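Local structure of putative SAM-dependent O-methyltranferase (Podospora anserina, 4YMH) at residues C171-A176 with V224-T229. The protein probably transfers methyl groups from S-adenosylmethionine to hydroxyl oxygens of its substrates, as cation-dependent O-methyltransferases do. Residues are numbered along the deposited sequence; the frame is centred on the assembly and turned at random.
Sequences CDNVFA and VFDGVT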
loop_
_atom_site.group_PDB
_atom_site.type_symbol
_atom_site.label_atom_id
_atom_site.label_comp_id
_atom_site.label_asym_id
_atom_site.label_seq_id
_atom_site.Cartn_x
_atom_site.Cartn_y
_atom_site.Cartn_z
ATOM N N CYS A 171 -6.504 -5.394 6.866
ATOM C CA CYS A 171 -7.677 -4.941 7.622
ATOM C C CYS A 171 -8.121 -3.572 7.121
ATOM O O CYS A 171 -7.336 -2.622 7.120
ATOM C CB CYS A 171 -7.366 -4.889 9.115
ATOM S SG CYS A 171 -6.655 -6.420 9.792
ATOM N N ASP A 172 -9.389 -3.479 6.719
ATOM C CA ASP A 172 -9.925 -2.289 6.059
ATOM C C ASP A 172 -10.648 -1.334 7.026
ATOM O O ASP A 172 -11.135 -1.754 8.078
ATOM C CB ASP A 172 -10.873 -2.731 4.943
ATOM C CG ASP A 172 -11.012 -1.706 3.854
ATOM O OD1 ASP A 172 -10.057 -0.932 3.648
ATOM O OD2 ASP A 172 -12.074 -1.676 3.198
ATOM N N ASN A 173 -10.724 -0.055 6.653
ATOM C CA ASN A 173 -11.411 0.966 7.450
ATOM C C ASN A 173 -10.866 1.181 8.850
ATOM O O ASN A 173 -11.607 1.608 9.739
ATOM C CB ASN A 173 -12.903 0.626 7.583
ATOM C CG ASN A 173 -13.610 0.613 6.257
ATOM O OD1 ASN A 173 -14.065 -0.434 5.787
ATOM N ND2 ASN A 173 -13.710 1.782 5.637
ATOM N N VAL A 174 -9.583 0.917 9.064
ATOM C CA VAL A 174 -9.047 0.997 10.421
ATOM C C VAL A 174 -9.048 2.434 10.978
ATOM O O VAL A 174 -9.062 2.637 12.199
ATOM C CB VAL A 174 -7.632 0.346 10.451
ATOM C CG1 VAL A 174 -6.997 0.407 11.837
ATOM C CG2 VAL A 174 -7.772 -1.111 10.045
ATOM N N PHE A 175 -9.063 3.432 10.098
ATOM C CA PHE A 175 -9.084 4.828 10.550
ATOM C C PHE A 175 -10.455 5.282 11.051
ATOM O O PHE A 175 -10.552 6.302 11.726
ATOM C CB PHE A 175 -8.670 5.776 9.422
ATOM C CG PHE A 175 -7.185 5.805 9.151
ATOM C CD1 PHE A 175 -6.280 5.209 10.021
ATOM C CD2 PHE A 175 -6.700 6.451 8.029
ATOM C CE1 PHE A 175 -4.913 5.262 9.766
ATOM C CE2 PHE A 175 -5.331 6.496 7.765
ATOM C CZ PHE A 175 -4.442 5.904 8.633
ATOM N N ALA A 176 -11.503 4.564 10.656
ATOM C CA ALA A 176 -12.882 4.957 10.979
ATOM C C ALA A 176 -13.107 6.430 10.612
ATOM O O ALA A 176 -13.545 7.236 11.442
ATOM C CB ALA A 176 -13.184 4.712 12.475
ATOM N N VAL A 224 -3.702 4.696 3.705
ATOM C CA VAL A 224 -4.299 4.666 2.370
ATOM C C VAL A 224 -5.787 4.312 2.538
ATOM O O VAL A 224 -6.148 3.606 3.467
ATOM C CB VAL A 224 -3.555 3.645 1.450
ATOM C CG1 VAL A 224 -3.867 2.207 1.858
ATOM C CG2 VAL A 224 -3.823 3.901 -0.054
ATOM N N PHE A 225 -6.635 4.818 1.645
ATOM C CA PHE A 225 -8.080 4.581 1.714
ATOM C C PHE A 225 -8.590 5.015 3.096
ATOM O O PHE A 225 -8.303 6.125 3.525
ATOM C CB PHE A 225 -8.393 3.112 1.401
ATOM C CG PHE A 225 -7.862 2.653 0.054
ATOM C CD1 PHE A 225 -8.087 3.409 -1.083
ATOM C CD2 PHE A 225 -7.138 1.476 -0.073
ATOM C CE1 PHE A 225 -7.614 3.000 -2.328
ATOM C CE2 PHE A 225 -6.665 1.065 -1.320
ATOM C CZ PHE A 225 -6.902 1.837 -2.444
ATOM N N ASP A 226 -9.319 4.153 3.796
ATOM C CA ASP A 226 -9.836 4.505 5.127
ATOM C C ASP A 226 -8.947 3.865 6.205
ATOM O O ASP A 226 -9.395 3.543 7.301
ATOM C CB ASP A 226 -11.305 4.062 5.263
ATOM C CG ASP A 226 -11.994 4.620 6.519
ATOM O OD1 ASP A 226 -11.571 5.672 7.052
ATOM O OD2 ASP A 226 -12.979 3.988 6.968
ATOM N N GLY A 227 -7.666 3.693 5.880
ATOM C CA GLY A 227 -6.714 3.086 6.799
ATOM C C GLY A 227 -6.659 1.584 6.576
ATOM O O GLY A 227 -7.665 0.899 6.725
ATOM N N VAL A 228 -5.484 1.069 6.222
ATOM C CA VAL A 228 -5.352 -0.365 5.978
ATOM C C VAL A 228 -4.235 -0.940 6.828
ATOM O O VAL A 228 -3.075 -0.574 6.656
ATOM C CB VAL A 228 -5.064 -0.665 4.501
ATOM C CG1 VAL A 228 -4.831 -2.174 4.288
ATOM C CG2 VAL A 228 -6.209 -0.126 3.616
ATOM N N THR A 229 -4.579 -1.821 7.758
ATOM C CA THR A 229 -3.550 -2.467 8.549
ATOM C C THR A 229 -3.058 -3.734 7.853
ATOM O O THR A 229 -3.838 -4.631 7.557
ATOM C CB THR A 229 -4.040 -2.807 9.966
ATOM O OG1 THR A 229 -4.509 -1.605 10.608
ATOM C CG2 THR A 229 -2.899 -3.384 10.766
HETATM O O HOH W 1 -9.769 1.388 4.211
#
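N173 reaches across to D226 with its side-chain amide: ND2 donates to OD2 at 2.7 Å, almost straight. The bond lies close to the amide plane and uses the anti lone pair of OD2, while the carboxylate plane is turned 69° from the amide. With chi1 at -169°, D226 turns its carboxylate away from its own N and over to N173; R177 NH1 forms a salt bridge with D226 OD2. Next along, the F175 ring lies flat over G227, whose CA sits 3.6 Å from the ring centroid in a CH-pi contact, with no side chain to keep the ring off. Here, at the C-terminal end of strand 167-171 in the Rossmann-like methyltransferase sheet, a type I turn (N173 to A176) meets a type II' turn (V224 to G227). F175 N donates a hydrogen bond to D226 O at 2.8 Å, and V174 N donates another to G227 O from above the carbonyl plane. On the strands beside the turns, C171 and T229 form an antiparallel hydrogen-bonded pair, and both methyls of V174 pack against T229 OG1, V174 CG2 at 3.3 Å. A water accepts from N173 N and D226 N; the side chain of D172 lies about 5 Å from the bound S-adenosylhomocysteine and near S49, which binds it.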